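Long-range contacts in bifunctional dTDP-4-dehydrorhamnose 3,5-epimerase/dTDP-4-dehydrorhamnose reductase (Arabidopsis thaliana, PDB 4QQR), which catalyses the 3,5-epimerisation of dTDP-6-deoxy-4-keto-alpha-D-glucose and the ensuing reduction that yields dTDP-beta-L-rhamnose: residues C115-D120 / D135-F139; G128-E133 / N265-K271; T198-E202 / S285-V290. All blocks are in the same frame, centred on the assembly; numbering follows the deposited sequence.

Interaction 1 (C115-D120 / D135-F139); sequences CIFEYD and DTPNF. With ZN (zinc ion), chain C.
Asn138 grips the backbone of Glu118 at two points, a side-chain amide pairing with both the N-H and the carbonyl of one residue, as a backbone would. OD1 accepts from Glu118 N at 2.6 Å, while ND2 donates to Glu118 O at 2.7 Å in an almost straight bond that stays in the amide plane. CG sits between the backbone N and the carbonyl carbon; this chi1 of 71° turns the amide toward Glu118, and the pair of bonds then fixes its rotation. With an alanine here both bonds are gone, and Glu118 N and O would probably be left without these mates and that part of the loop less firmly held. The Phe117 side chain crosses that of Asn138 at about a right angle, ring and amide planes 38° apart. Pro137 CA rests over one face of the Phe117 ring, 3.8 Å from its centroid, and Asp135 O comes to the ring edge, 3.4 Å from Phe117 CZ. Phe139 N donates to Ile116 O at 3.2 Å; at the edge of its ring Glu118 OE1 lies 3.2 Å from Phe139 CD1, the carboxylate plane tilted 73° from the ring. Asp135 OD2 also binds zinc, together with His123, whose ND1 is hydrogen-bonded to Asp120 OD2. Both segments belong to the connection between strand 107-113 and helix 143-155, and that helix backs them: Ile116 packs on Ser145 and Glu152, Pro137 on Ala149.

Interaction 2 (G128-E133 / N265-K271); sequences GIGFKE and NELDATK
Phe131 and Leu267 form a single beta bridge of the parallel kind, with Phe131 supplying both backbone bonds. Its N donates to Glu266 O at 2.9 Å, and its O accepts from Asp268 N, also at 2.9 Å. This is the tight part of the contact. Gly130 CA comes 3.2 Å from Glu266 O, and a side chain here would probably be directed at the facing backbone; Phe131 turns a ring edge to Asn265 CB. At one end the packing gives way to solvent. With CG anti to its own N (chi1 178°), Glu266 stretches out alongside Gly128, and a water donates to Glu266 OE1 at 2.8 Å and accepts a weak bond from Gly128 N. At the other end Glu133 OE2 lies against the aliphatic chain of Lys271, 3.3 Å from Lys271 CB, while Lys271 NZ goes on to Ile218 O. Lys132 merely runs beside Asp268. Asn220, at the end of strand 217-220, donates through ND2 to both Phe131 O and Asp268 O, tying the bridge to the Rossmann sheet. Beyond it Asp268 OD2 accepts from Thr270 OG1 and Thr270 N, the latter bond defining an Asx turn that leads into helix 270-275.

Interaction 3 (T198-E202 / S285-V290); sequences TILDE and SLIKFV
Glu202 reaches across to Ser285 and Phe289, and its side chain illustrates how one residue can serve as both apolar cover and polar link between two helices. CB lies over a face of the Phe289 ring, 3.7 Å from the centroid and 17° off the normal, in a CH-pi contact. CG, anti to the backbone N (chi1 178°), lies 3.8 Å from Phe289 CZ; the chain stays extended beyond it, and the carboxylate plane is only 21° from that of the ring. CD still touches Phe289 CE2. At the tip the branches part: OE1 accepts a hydrogen bond from Ser285 OG, 2.5 Å away, with the hydroxyl arriving nearly head-on to the C-O bond, and takes a weak second bond from Asn223 ND2, while OE2 accepts from Met280 N. These donors satisfy a buried carboxylate and would be expected to help it stay ionised. Lys288 CG lies over the opposite face of the Phe289 ring.

Ile199 fills the neighbouring part of the interface. Its CD1 meets Leu286 CD2 at 3.7 Å, the two side chains crossing at about a right angle, and its CG2 packs against Phe289 CB and Val290 CG2. Asp201 adds CB near Phe289 CD1, while its carboxylate turns elsewhere, OD2 accepting from Ser172 N.

Ile199 is the N-cap residue of helix 200-212, whose first turn thus docks against helix 282-291. On another side of that turn Leu200 packs on Trp23 and Ile24, assigned by similarity to the NADPH site. The arrangement joins the C-terminal helix to the nucleotide-binding Rossmann fold of an RmlD-type reductase.

Overall arrangement
The three contacts are interwoven along one chain of the RmlD family. Segments of interactions 1 and 2 alternate in sequence, and so do those of interactions 2 and 3, whereas interaction 1 closes before interaction 3 opens. Interactions 1 and 2, with centres 11 Å apart, touch directly: the Phe117 and Phe131 rings meet, and Asn265 ND2 probably donates to Phe117 O. Together they fold the loop after strand 107-113 onto the chain entering helix 270-275. Interaction 3 stands apart, its centre about 19 Å from that of interaction 2 and 24 Å from that of interaction 1. Helices 270-275 and 282-291 follow each other, consistent with the C-terminal region bridging between these loops and helix 200-212.

Interaction 1 (C115-D120 / D135-F139)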
ATOM      1  N   CYS A 115       4.624   9.798 -12.760  1.00 40.33           N
ATOM      2  CA  CYS A 115       3.291   9.939 -13.331  1.00 41.41           C
ATOM      3  C   CYS A 115       2.203   9.784 -12.293  1.00 42.64           C
ATOM      4  O   CYS A 115       1.145   9.235 -12.573  1.00 47.98           O
ATOM      5  CB  CYS A 115       3.072   8.917 -14.429  1.00 41.25           C
ATOM      6  SG  CYS A 115       4.021   9.297 -15.900  1.00 48.71           S
ATOM      7  N   ILE A 116       2.465  10.279 -11.097  1.00 38.90           N
ATOM      8  CA  ILE A 116       1.489  10.257 -10.033  1.00 46.02           C
ATOM      9  C   ILE A 116       1.155  11.694  -9.603  1.00 44.99           C
ATOM     10  O   ILE A 116       0.563  11.951  -8.555  1.00 46.44           O
ATOM     11  CB  ILE A 116       2.031   9.458  -8.866  1.00 44.03           C
ATOM     12  CG1 ILE A 116       3.412   9.984  -8.483  1.00 41.36           C
ATOM     13  CG2 ILE A 116       2.093   8.001  -9.248  1.00 46.12           C
ATOM     14  CD1 ILE A 116       3.885   9.483  -7.136  1.00 46.84           C
ATOM     15  N   PHE A 117       1.554  12.633 -10.440  1.00 43.28           N
ATOM     16  CA  PHE A 117       1.299  14.027 -10.188  1.00 44.55           C
ATOM     17  C   PHE A 117       0.546  14.609 -11.378  1.00 48.40           C
ATOM     18  O   PHE A 117       0.573  14.045 -12.483  1.00 48.71           O
ATOM     19  CB  PHE A 117       2.612  14.760  -9.940  1.00 43.82           C
ATOM     20  CG  PHE A 117       3.147  14.599  -8.541  1.00 49.28           C
ATOM     21  CD1 PHE A 117       2.686  15.405  -7.505  1.00 45.32           C
ATOM     22  CD2 PHE A 117       4.114  13.648  -8.255  1.00 51.14           C
ATOM     23  CE1 PHE A 117       3.175  15.273  -6.220  1.00 43.87           C
ATOM     24  CE2 PHE A 117       4.605  13.511  -6.953  1.00 49.44           C
ATOM     25  CZ  PHE A 117       4.126  14.329  -5.940  1.00 47.06           C
ATOM     26  N   GLU A 118      -0.139  15.726 -11.166  1.00 47.56           N
ATOM     27  CA  GLU A 118      -0.895  16.357 -12.255  1.00 50.27           C
ATOM     28  C   GLU A 118      -0.953  17.889 -12.129  1.00 50.35           C
ATOM     29  O   GLU A 118      -1.057  18.422 -11.020  1.00 50.85           O
ATOM     30  CB  GLU A 118      -2.305  15.780 -12.308  1.00 49.27           C
ATOM     31  CG  GLU A 118      -3.158  16.333 -13.417  1.00 54.49           C
ATOM     32  CD  GLU A 118      -4.574  15.793 -13.393  1.00 54.97           C
ATOM     33  OE1 GLU A 118      -5.099  15.520 -12.290  1.00 49.63           O
ATOM     34  OE2 GLU A 118      -5.154  15.643 -14.492  1.00 56.09           O
ATOM     35  N   TYR A 119      -0.867  18.585 -13.259  1.00 45.70           N
ATOM     36  CA  TYR A 119      -1.013  20.042 -13.278  1.00 51.71           C
ATOM     37  C   TYR A 119      -2.231  20.495 -12.453  1.00 49.59           C
ATOM     38  O   TYR A 119      -3.340  19.997 -12.648  1.00 45.73           O
ATOM     39  CB  TYR A 119      -1.116  20.556 -14.728  1.00 49.83           C
ATOM     40  CG  TYR A 119       0.197  20.557 -15.508  1.00 45.00           C
ATOM     41  CD1 TYR A 119       1.340  21.169 -14.996  1.00 44.47           C
ATOM     42  CD2 TYR A 119       0.287  19.945 -16.753  1.00 40.94           C
ATOM     43  CE1 TYR A 119       2.538  21.168 -15.703  1.00 41.88           C
ATOM     44  CE2 TYR A 119       1.477  19.933 -17.468  1.00 41.90           C
ATOM     45  CZ  TYR A 119       2.599  20.550 -16.940  1.00 44.19           C
ATOM     46  OH  TYR A 119       3.783  20.546 -17.658  1.00 43.53           O
ATOM     47  N   ASP A 120      -2.001  21.415 -11.513  1.00 51.33           N
ATOM     48  CA  ASP A 120      -3.066  21.914 -10.636  1.00 51.80           C
ATOM     49  C   ASP A 120      -2.981  23.422 -10.357  1.00 56.56           C
ATOM     50  O   ASP A 120      -2.109  24.116 -10.895  1.00 54.07           O
ATOM     51  CB  ASP A 120      -3.110  21.127  -9.316  1.00 49.09           C
ATOM     52  CG  ASP A 120      -1.880  21.352  -8.435  1.00 53.47           C
ATOM     53  OD1 ASP A 120      -1.777  20.667  -7.391  1.00 57.73           O
ATOM     54  OD2 ASP A 120      -1.015  22.196  -8.762  1.00 54.60           O
ATOM     55  N   ASP A 135       6.254  16.744  -2.136  1.00 51.30           N
ATOM     56  CA  ASP A 135       4.860  16.993  -2.480  1.00 48.20           C
ATOM     57  C   ASP A 135       4.053  15.724  -2.419  1.00 48.74           C
ATOM     58  O   ASP A 135       4.580  14.622  -2.589  1.00 54.10           O
ATOM     59  CB  ASP A 135       4.750  17.603  -3.877  1.00 51.44           C
ATOM     60  CG  ASP A 135       5.030  19.088  -3.890  1.00 52.54           C
ATOM     61  OD1 ASP A 135       5.517  19.615  -2.868  1.00 55.36           O
ATOM     62  OD2 ASP A 135       4.747  19.733  -4.919  1.00 52.83           O
ATOM     63  N   THR A 136       2.762  15.889  -2.189  1.00 47.53           N
ATOM     64  CA  THR A 136       1.871  14.759  -2.024  1.00 50.07           C
ATOM     65  C   THR A 136       1.231  14.453  -3.364  1.00 48.19           C
ATOM     66  O   THR A 136       0.626  15.333  -3.953  1.00 51.63           O
ATOM     67  CB  THR A 136       0.802  15.101  -0.984  1.00 50.81           C
ATOM     68  OG1 THR A 136       1.446  15.387   0.266  1.00 52.50           O
ATOM     69  CG2 THR A 136      -0.168  13.958  -0.812  1.00 49.32           C
ATOM     70  N   PRO A 137       1.381  13.214  -3.859  1.00 50.59           N
ATOM     71  CA  PRO A 137       0.841  12.854  -5.176  1.00 51.12           C
ATOM     72  C   PRO A 137      -0.594  13.307  -5.285  1.00 50.58           C
ATOM     73  O   PRO A 137      -1.374  13.074  -4.357  1.00 51.57           O
ATOM     74  CB  PRO A 137       0.915  11.323  -5.181  1.00 43.01           C
ATOM     75  CG  PRO A 137       2.084  11.039  -4.346  1.00 46.97           C
ATOM     76  CD  PRO A 137       2.045  12.068  -3.222  1.00 50.17           C
ATOM     77  N   ASN A 138      -0.924  13.972  -6.384  1.00 47.94           N
ATOM     78  CA  ASN A 138      -2.251  14.540  -6.534  1.00 51.15           C
ATOM     79  C   ASN A 138      -3.033  13.916  -7.690  1.00 51.78           C
ATOM     80  O   ASN A 138      -4.136  14.362  -8.012  1.00 50.07           O
ATOM     81  CB  ASN A 138      -2.144  16.054  -6.720  1.00 50.98           C
ATOM     82  CG  ASN A 138      -1.564  16.427  -8.061  1.00 52.57           C
ATOM     83  OD1 ASN A 138      -0.669  15.754  -8.575  1.00 50.72           O
ATOM     84  ND2 ASN A 138      -2.091  17.487  -8.657  1.00 54.07           N
ATOM     85  N   PHE A 139      -2.452  12.898  -8.321  1.00 49.63           N
ATOM     86  CA  PHE A 139      -3.073  12.263  -9.481  1.00 49.92           C
ATOM     87  C   PHE A 139      -3.255  10.782  -9.215  1.00 53.82           C
ATOM     88  O   PHE A 139      -2.457   9.964  -9.647  1.00 55.86           O
ATOM     89  CB  PHE A 139      -2.200  12.452 -10.724  1.00 50.29           C
ATOM     90  CG  PHE A 139      -2.827  11.938 -11.997  1.00 51.03           C
ATOM     91  CD1 PHE A 139      -3.923  12.591 -12.560  1.00 48.60           C
ATOM     92  CD2 PHE A 139      -2.306  10.817 -12.642  1.00 51.11           C
ATOM     93  CE1 PHE A 139      -4.497  12.126 -13.740  1.00 54.67           C
ATOM     94  CE2 PHE A 139      -2.873  10.348 -13.826  1.00 54.22           C
ATOM     95  CZ  PHE A 139      -3.971  11.004 -14.378  1.00 52.74           C
TER
HETATM   96 ZN    ZN C 401       5.032  22.183  -5.087  1.00 79.81          ZN

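Interaction 2 (G128-E133 / N265-K271)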
ATOM      1  N   GLY A 128       6.008  26.752 -15.133  1.00 61.73           N
ATOM      2  CA  GLY A 128       7.381  26.436 -14.785  1.00 59.40           C
ATOM      3  C   GLY A 128       7.525  26.033 -13.325  1.00 53.86           C
ATOM      4  O   GLY A 128       8.638  25.805 -12.850  1.00 51.36           O
ATOM      5  N   ILE A 129       6.405  25.958 -12.611  1.00 52.01           N
ATOM      6  CA  ILE A 129       6.409  25.466 -11.237  1.00 55.86           C
ATOM      7  C   ILE A 129       6.196  23.959 -11.224  1.00 53.82           C
ATOM      8  O   ILE A 129       5.134  23.474 -11.636  1.00 54.42           O
ATOM      9  CB  ILE A 129       5.319  26.131 -10.371  1.00 56.78           C
ATOM     10  CG1 ILE A 129       5.568  27.639 -10.288  1.00 59.51           C
ATOM     11  CG2 ILE A 129       5.283  25.494  -8.985  1.00 55.85           C
ATOM     12  CD1 ILE A 129       7.024  28.006  -9.988  1.00 56.83           C
ATOM     13  N   GLY A 130       7.202  23.227 -10.750  1.00 51.03           N
ATOM     14  CA  GLY A 130       7.176  21.777 -10.779  1.00 48.13           C
ATOM     15  C   GLY A 130       6.968  21.160  -9.411  1.00 49.42           C
ATOM     16  O   GLY A 130       7.258  21.779  -8.384  1.00 52.12           O
ATOM     17  N   PHE A 131       6.452  19.934  -9.407  1.00 46.67           N
ATOM     18  CA  PHE A 131       6.213  19.198  -8.177  1.00 47.15           C
ATOM     19  C   PHE A 131       7.504  18.767  -7.514  1.00 50.01           C
ATOM     20  O   PHE A 131       8.461  18.356  -8.175  1.00 49.55           O
ATOM     21  CB  PHE A 131       5.366  17.968  -8.450  1.00 47.67           C
ATOM     22  CG  PHE A 131       3.914  18.272  -8.668  1.00 50.27           C
ATOM     23  CD1 PHE A 131       3.113  18.686  -7.609  1.00 43.36           C
ATOM     24  CD2 PHE A 131       3.344  18.128  -9.928  1.00 45.79           C
ATOM     25  CE1 PHE A 131       1.778  18.946  -7.797  1.00 44.85           C
ATOM     26  CE2 PHE A 131       2.001  18.402 -10.126  1.00 47.43           C
ATOM     27  CZ  PHE A 131       1.218  18.813  -9.054  1.00 50.80           C
ATOM     28  N   LYS A 132       7.525  18.853  -6.193  1.00 51.31           N
ATOM     29  CA  LYS A 132       8.716  18.478  -5.461  1.00 51.56           C
ATOM     30  C   LYS A 132       8.661  17.049  -4.916  1.00 46.38           C
ATOM     31  O   LYS A 132       7.612  16.407  -4.904  1.00 43.89           O
ATOM     32  CB  LYS A 132       8.964  19.480  -4.342  1.00 53.08           C
ATOM     33  CG  LYS A 132       9.557  20.769  -4.819  1.00 52.43           C
ATOM     34  CD  LYS A 132       9.775  21.679  -3.653  1.00 59.73           C
ATOM     35  CE  LYS A 132      10.574  22.906  -4.060  1.00 72.45           C
ATOM     36  NZ  LYS A 132      10.235  24.086  -3.198  1.00 71.93           N
ATOM     37  N   GLU A 133       9.813  16.556  -4.487  1.00 45.40           N
ATOM     38  CA  GLU A 133       9.897  15.259  -3.830  1.00 47.86           C
ATOM     39  C   GLU A 133       8.924  15.179  -2.643  1.00 48.11           C
ATOM     40  O   GLU A 133       8.184  14.202  -2.483  1.00 45.98           O
ATOM     41  CB  GLU A 133      11.342  14.995  -3.385  1.00 45.11           C
ATOM     42  CG  GLU A 133      12.334  14.739  -4.550  1.00 45.51           C
ATOM     43  CD  GLU A 133      12.748  15.995  -5.312  1.00 45.35           C
ATOM     44  OE1 GLU A 133      12.167  17.069  -5.045  1.00 46.62           O
ATOM     45  OE2 GLU A 133      13.659  15.909  -6.173  1.00 43.26           O
ATOM     46  N   ASN A 265       2.468  16.675 -16.193  1.00 40.31           N
ATOM     47  CA  ASN A 265       3.083  17.463 -15.132  1.00 39.85           C
ATOM     48  C   ASN A 265       4.487  17.927 -15.452  1.00 39.93           C
ATOM     49  O   ASN A 265       5.103  17.461 -16.413  1.00 37.65           O
ATOM     50  CB  ASN A 265       3.084  16.686 -13.790  1.00 41.89           C
ATOM     51  CG  ASN A 265       4.016  15.464 -13.793  1.00 40.70           C
ATOM     52  OD1 ASN A 265       5.205  15.556 -14.101  1.00 37.89           O
ATOM     53  ND2 ASN A 265       3.470  14.319 -13.430  1.00 41.53           N
ATOM     54  N   GLU A 266       4.976  18.849 -14.622  1.00 43.43           N
ATOM     55  CA  GLU A 266       6.398  19.183 -14.549  1.00 44.90           C
ATOM     56  C   GLU A 266       6.941  18.770 -13.171  1.00 45.51           C
ATOM     57  O   GLU A 266       6.273  18.981 -12.165  1.00 44.54           O
ATOM     58  CB  GLU A 266       6.636  20.680 -14.782  1.00 40.83           C
ATOM     59  CG  GLU A 266       8.118  21.075 -14.668  1.00 47.03           C
ATOM     60  CD  GLU A 266       8.420  22.535 -15.045  1.00 51.80           C
ATOM     61  OE1 GLU A 266       7.499  23.265 -15.493  1.00 47.77           O
ATOM     62  OE2 GLU A 266       9.597  22.943 -14.885  1.00 48.35           O
ATOM     63  N   LEU A 267       8.138  18.176 -13.138  1.00 42.96           N
ATOM     64  CA  LEU A 267       8.772  17.730 -11.896  1.00 41.40           C
ATOM     65  C   LEU A 267       9.963  18.623 -11.627  1.00 44.54           C
ATOM     66  O   LEU A 267      10.823  18.774 -12.497  1.00 36.11           O
ATOM     67  CB  LEU A 267       9.251  16.280 -12.025  1.00 39.84           C
ATOM     68  CG  LEU A 267       8.398  15.148 -11.448  1.00 38.95           C
ATOM     69  CD1 LEU A 267       6.941  15.522 -11.385  1.00 39.70           C
ATOM     70  CD2 LEU A 267       8.569  13.876 -12.251  1.00 38.63           C
ATOM     71  N   ASP A 268      10.009  19.214 -10.430  1.00 44.51           N
ATOM     72  CA  ASP A 268      11.117  20.081 -10.028  1.00 40.01           C
ATOM     73  C   ASP A 268      12.437  19.305  -9.989  1.00 39.69           C
ATOM     74  O   ASP A 268      12.562  18.318  -9.274  1.00 41.33           O
ATOM     75  CB  ASP A 268      10.832  20.691  -8.655  1.00 46.00           C
ATOM     76  CG  ASP A 268      11.683  21.928  -8.367  1.00 47.75           C
ATOM     77  OD1 ASP A 268      11.138  22.896  -7.781  1.00 55.47           O
ATOM     78  OD2 ASP A 268      12.885  21.941  -8.718  1.00 40.10           O
ATOM     79  N   ALA A 269      13.429  19.764 -10.747  1.00 40.21           N
ATOM     80  CA  ALA A 269      14.700  19.045 -10.845  1.00 42.55           C
ATOM     81  C   ALA A 269      15.806  19.610  -9.950  1.00 43.31           C
ATOM     82  O   ALA A 269      16.951  19.156 -10.018  1.00 47.22           O
ATOM     83  CB  ALA A 269      15.172  18.969 -12.305  1.00 38.70           C
ATOM     84  N   THR A 270      15.463  20.581  -9.111  1.00 40.46           N
ATOM     85  CA  THR A 270      16.427  21.227  -8.224  1.00 41.73           C
ATOM     86  C   THR A 270      17.291  20.244  -7.437  1.00 43.30           C
ATOM     87  O   THR A 270      18.526  20.327  -7.460  1.00 46.81           O
ATOM     88  CB  THR A 270      15.713  22.176  -7.254  1.00 41.99           C
ATOM     89  OG1 THR A 270      14.996  23.154  -8.012  1.00 43.19           O
ATOM     90  CG2 THR A 270      16.702  22.862  -6.338  1.00 37.00           C
ATOM     91  N   LYS A 271      16.644  19.300  -6.767  1.00 37.61           N
ATOM     92  CA  LYS A 271      17.362  18.343  -5.941  1.00 38.37           C
ATOM     93  C   LYS A 271      18.333  17.464  -6.726  1.00 40.65           C
ATOM     94  O   LYS A 271      19.447  17.248  -6.276  1.00 45.38           O
ATOM     95  CB  LYS A 271      16.387  17.496  -5.122  1.00 42.71           C
ATOM     96  CG  LYS A 271      17.027  16.538  -4.118  1.00 41.94           C
ATOM     97  CD  LYS A 271      15.934  15.770  -3.408  1.00 41.38           C
ATOM     98  CE  LYS A 271      16.456  14.841  -2.337  1.00 40.20           C
ATOM     99  NZ  LYS A 271      15.309  14.394  -1.474  1.00 37.31           N
TER
HETATM  100  O   HOH W   1       4.836  23.873 -15.129  1.00 49.93           O

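Interaction 3 (T198-E202 / S285-V290)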
ATOM      1  N   THR A 198      12.321  11.683 -19.008  1.00 35.92           N
ATOM      2  CA  THR A 198      13.576  11.090 -18.562  1.00 38.35           C
ATOM      3  C   THR A 198      14.403  10.607 -19.756  1.00 37.83           C
ATOM      4  O   THR A 198      13.951   9.755 -20.520  1.00 40.09           O
ATOM      5  CB  THR A 198      13.292   9.884 -17.610  1.00 37.96           C
ATOM      6  OG1 THR A 198      12.492  10.319 -16.505  1.00 37.24           O
ATOM      7  CG2 THR A 198      14.572   9.271 -17.088  1.00 34.81           C
ATOM      8  N   ILE A 199      15.617  11.126 -19.922  1.00 37.36           N
ATOM      9  CA  ILE A 199      16.503  10.597 -20.961  1.00 37.61           C
ATOM     10  C   ILE A 199      17.360   9.477 -20.391  1.00 37.65           C
ATOM     11  O   ILE A 199      18.390   9.736 -19.768  1.00 36.88           O
ATOM     12  CB  ILE A 199      17.435  11.662 -21.536  1.00 36.60           C
ATOM     13  CG1 ILE A 199      16.651  12.880 -22.008  1.00 33.50           C
ATOM     14  CG2 ILE A 199      18.236  11.064 -22.674  1.00 40.71           C
ATOM     15  CD1 ILE A 199      15.629  12.540 -23.041  1.00 36.02           C
ATOM     16  N   LEU A 200      16.927   8.232 -20.585  1.00 40.12           N
ATOM     17  CA  LEU A 200      17.605   7.078 -19.971  1.00 40.38           C
ATOM     18  C   LEU A 200      19.111   7.020 -20.244  1.00 40.46           C
ATOM     19  O   LEU A 200      19.879   6.632 -19.377  1.00 40.19           O
ATOM     20  CB  LEU A 200      16.964   5.761 -20.407  1.00 40.34           C
ATOM     21  CG  LEU A 200      15.505   5.541 -20.022  1.00 46.09           C
ATOM     22  CD1 LEU A 200      15.009   4.212 -20.578  1.00 42.63           C
ATOM     23  CD2 LEU A 200      15.322   5.624 -18.499  1.00 39.58           C
ATOM     24  N   ASP A 201      19.522   7.402 -21.449  1.00 43.60           N
ATOM     25  CA  ASP A 201      20.929   7.360 -21.837  1.00 41.59           C
ATOM     26  C   ASP A 201      21.794   8.259 -20.962  1.00 42.58           C
ATOM     27  O   ASP A 201      22.930   7.907 -20.653  1.00 42.54           O
ATOM     28  CB  ASP A 201      21.089   7.768 -23.305  1.00 44.30           C
ATOM     29  CG  ASP A 201      20.533   6.738 -24.256  1.00 47.83           C
ATOM     30  OD1 ASP A 201      21.342   6.080 -24.942  1.00 50.71           O
ATOM     31  OD2 ASP A 201      19.291   6.578 -24.309  1.00 49.98           O
ATOM     32  N   GLU A 202      21.267   9.425 -20.586  1.00 41.36           N
ATOM     33  CA  GLU A 202      21.961  10.311 -19.651  1.00 41.27           C
ATOM     34  C   GLU A 202      21.707   9.944 -18.179  1.00 40.17           C
ATOM     35  O   GLU A 202      22.638   9.911 -17.374  1.00 34.96           O
ATOM     36  CB  GLU A 202      21.576  11.767 -19.888  1.00 37.84           C
ATOM     37  CG  GLU A 202      22.240  12.718 -18.910  1.00 39.34           C
ATOM     38  CD  GLU A 202      21.781  14.155 -19.099  1.00 45.50           C
ATOM     39  OE1 GLU A 202      20.750  14.354 -19.780  1.00 45.02           O
ATOM     40  OE2 GLU A 202      22.445  15.082 -18.579  1.00 46.10           O
ATOM     41  N   SER A 285      19.498  17.631 -23.912  1.00 43.24           N
ATOM     42  CA  SER A 285      19.771  16.215 -23.650  1.00 43.04           C
ATOM     43  C   SER A 285      19.203  15.342 -24.762  1.00 42.73           C
ATOM     44  O   SER A 285      19.843  14.381 -25.193  1.00 42.53           O
ATOM     45  CB  SER A 285      19.203  15.793 -22.292  1.00 42.62           C
ATOM     46  OG  SER A 285      19.542  14.458 -21.968  1.00 40.65           O
ATOM     47  N   LEU A 286      17.998  15.680 -25.215  1.00 40.83           N
ATOM     48  CA  LEU A 286      17.424  15.075 -26.417  1.00 42.78           C
ATOM     49  C   LEU A 286      18.349  15.217 -27.634  1.00 45.12           C
ATOM     50  O   LEU A 286      18.640  14.220 -28.303  1.00 47.73           O
ATOM     51  CB  LEU A 286      16.053  15.679 -26.732  1.00 41.31           C
ATOM     52  CG  LEU A 286      14.876  15.173 -25.905  1.00 40.00           C
ATOM     53  CD1 LEU A 286      13.712  16.123 -26.005  1.00 38.25           C
ATOM     54  CD2 LEU A 286      14.480  13.794 -26.383  1.00 41.02           C
ATOM     55  N   ILE A 287      18.802  16.439 -27.921  1.00 40.67           N
ATOM     56  CA  ILE A 287      19.699  16.671 -29.055  1.00 46.69           C
ATOM     57  C   ILE A 287      20.970  15.831 -28.975  1.00 47.19           C
ATOM     58  O   ILE A 287      21.333  15.135 -29.923  1.00 47.37           O
ATOM     59  CB  ILE A 287      20.111  18.172 -29.202  1.00 46.90           C
ATOM     60  CG1 ILE A 287      18.931  19.023 -29.683  1.00 46.47           C
ATOM     61  CG2 ILE A 287      21.281  18.311 -30.157  1.00 42.78           C
ATOM     62  CD1 ILE A 287      18.130  18.378 -30.804  1.00 48.90           C
ATOM     63  N   LYS A 288      21.631  15.899 -27.825  1.00 44.53           N
ATOM     64  CA  LYS A 288      22.950  15.321 -27.657  1.00 45.46           C
ATOM     65  C   LYS A 288      22.936  13.799 -27.536  1.00 47.59           C
ATOM     66  O   LYS A 288      23.834  13.123 -28.047  1.00 50.92           O
ATOM     67  CB  LYS A 288      23.639  15.942 -26.441  1.00 48.29           C
ATOM     68  CG  LYS A 288      24.824  15.146 -25.946  1.00 48.96           C
ATOM     69  CD  LYS A 288      25.417  15.732 -24.683  1.00 55.12           C
ATOM     70  CE  LYS A 288      26.747  15.055 -24.362  1.00 61.26           C
ATOM     71  NZ  LYS A 288      27.670  15.094 -25.551  1.00 64.22           N
ATOM     72  N   PHE A 289      21.922  13.254 -26.875  1.00 45.45           N
ATOM     73  CA  PHE A 289      21.924  11.826 -26.573  1.00 46.83           C
ATOM     74  C   PHE A 289      21.063  11.022 -27.511  1.00 48.32           C
ATOM     75  O   PHE A 289      21.297   9.822 -27.699  1.00 51.03           O
ATOM     76  CB  PHE A 289      21.459  11.561 -25.140  1.00 44.51           C
ATOM     77  CG  PHE A 289      22.431  12.006 -24.097  1.00 45.58           C
ATOM     78  CD1 PHE A 289      23.485  11.181 -23.726  1.00 43.79           C
ATOM     79  CD2 PHE A 289      22.294  13.244 -23.489  1.00 42.13           C
ATOM     80  CE1 PHE A 289      24.380  11.589 -22.764  1.00 45.75           C
ATOM     81  CE2 PHE A 289      23.184  13.657 -22.526  1.00 44.75           C
ATOM     82  CZ  PHE A 289      24.226  12.837 -22.157  1.00 45.90           C
ATOM     83  N   VAL A 290      20.054  11.670 -28.085  1.00 47.22           N
ATOM     84  CA  VAL A 290      19.059  10.927 -28.847  1.00 49.76           C
ATOM     85  C   VAL A 290      19.115  11.220 -30.340  1.00 50.19           C
ATOM     86  O   VAL A 290      19.335  10.313 -31.138  1.00 52.83           O
ATOM     87  CB  VAL A 290      17.634  11.127 -28.283  1.00 46.21           C
ATOM     88  CG1 VAL A 290      16.626  10.351 -29.105  1.00 44.58           C
ATOM     89  CG2 VAL A 290      17.589  10.683 -26.822  1.00 46.70           C
TER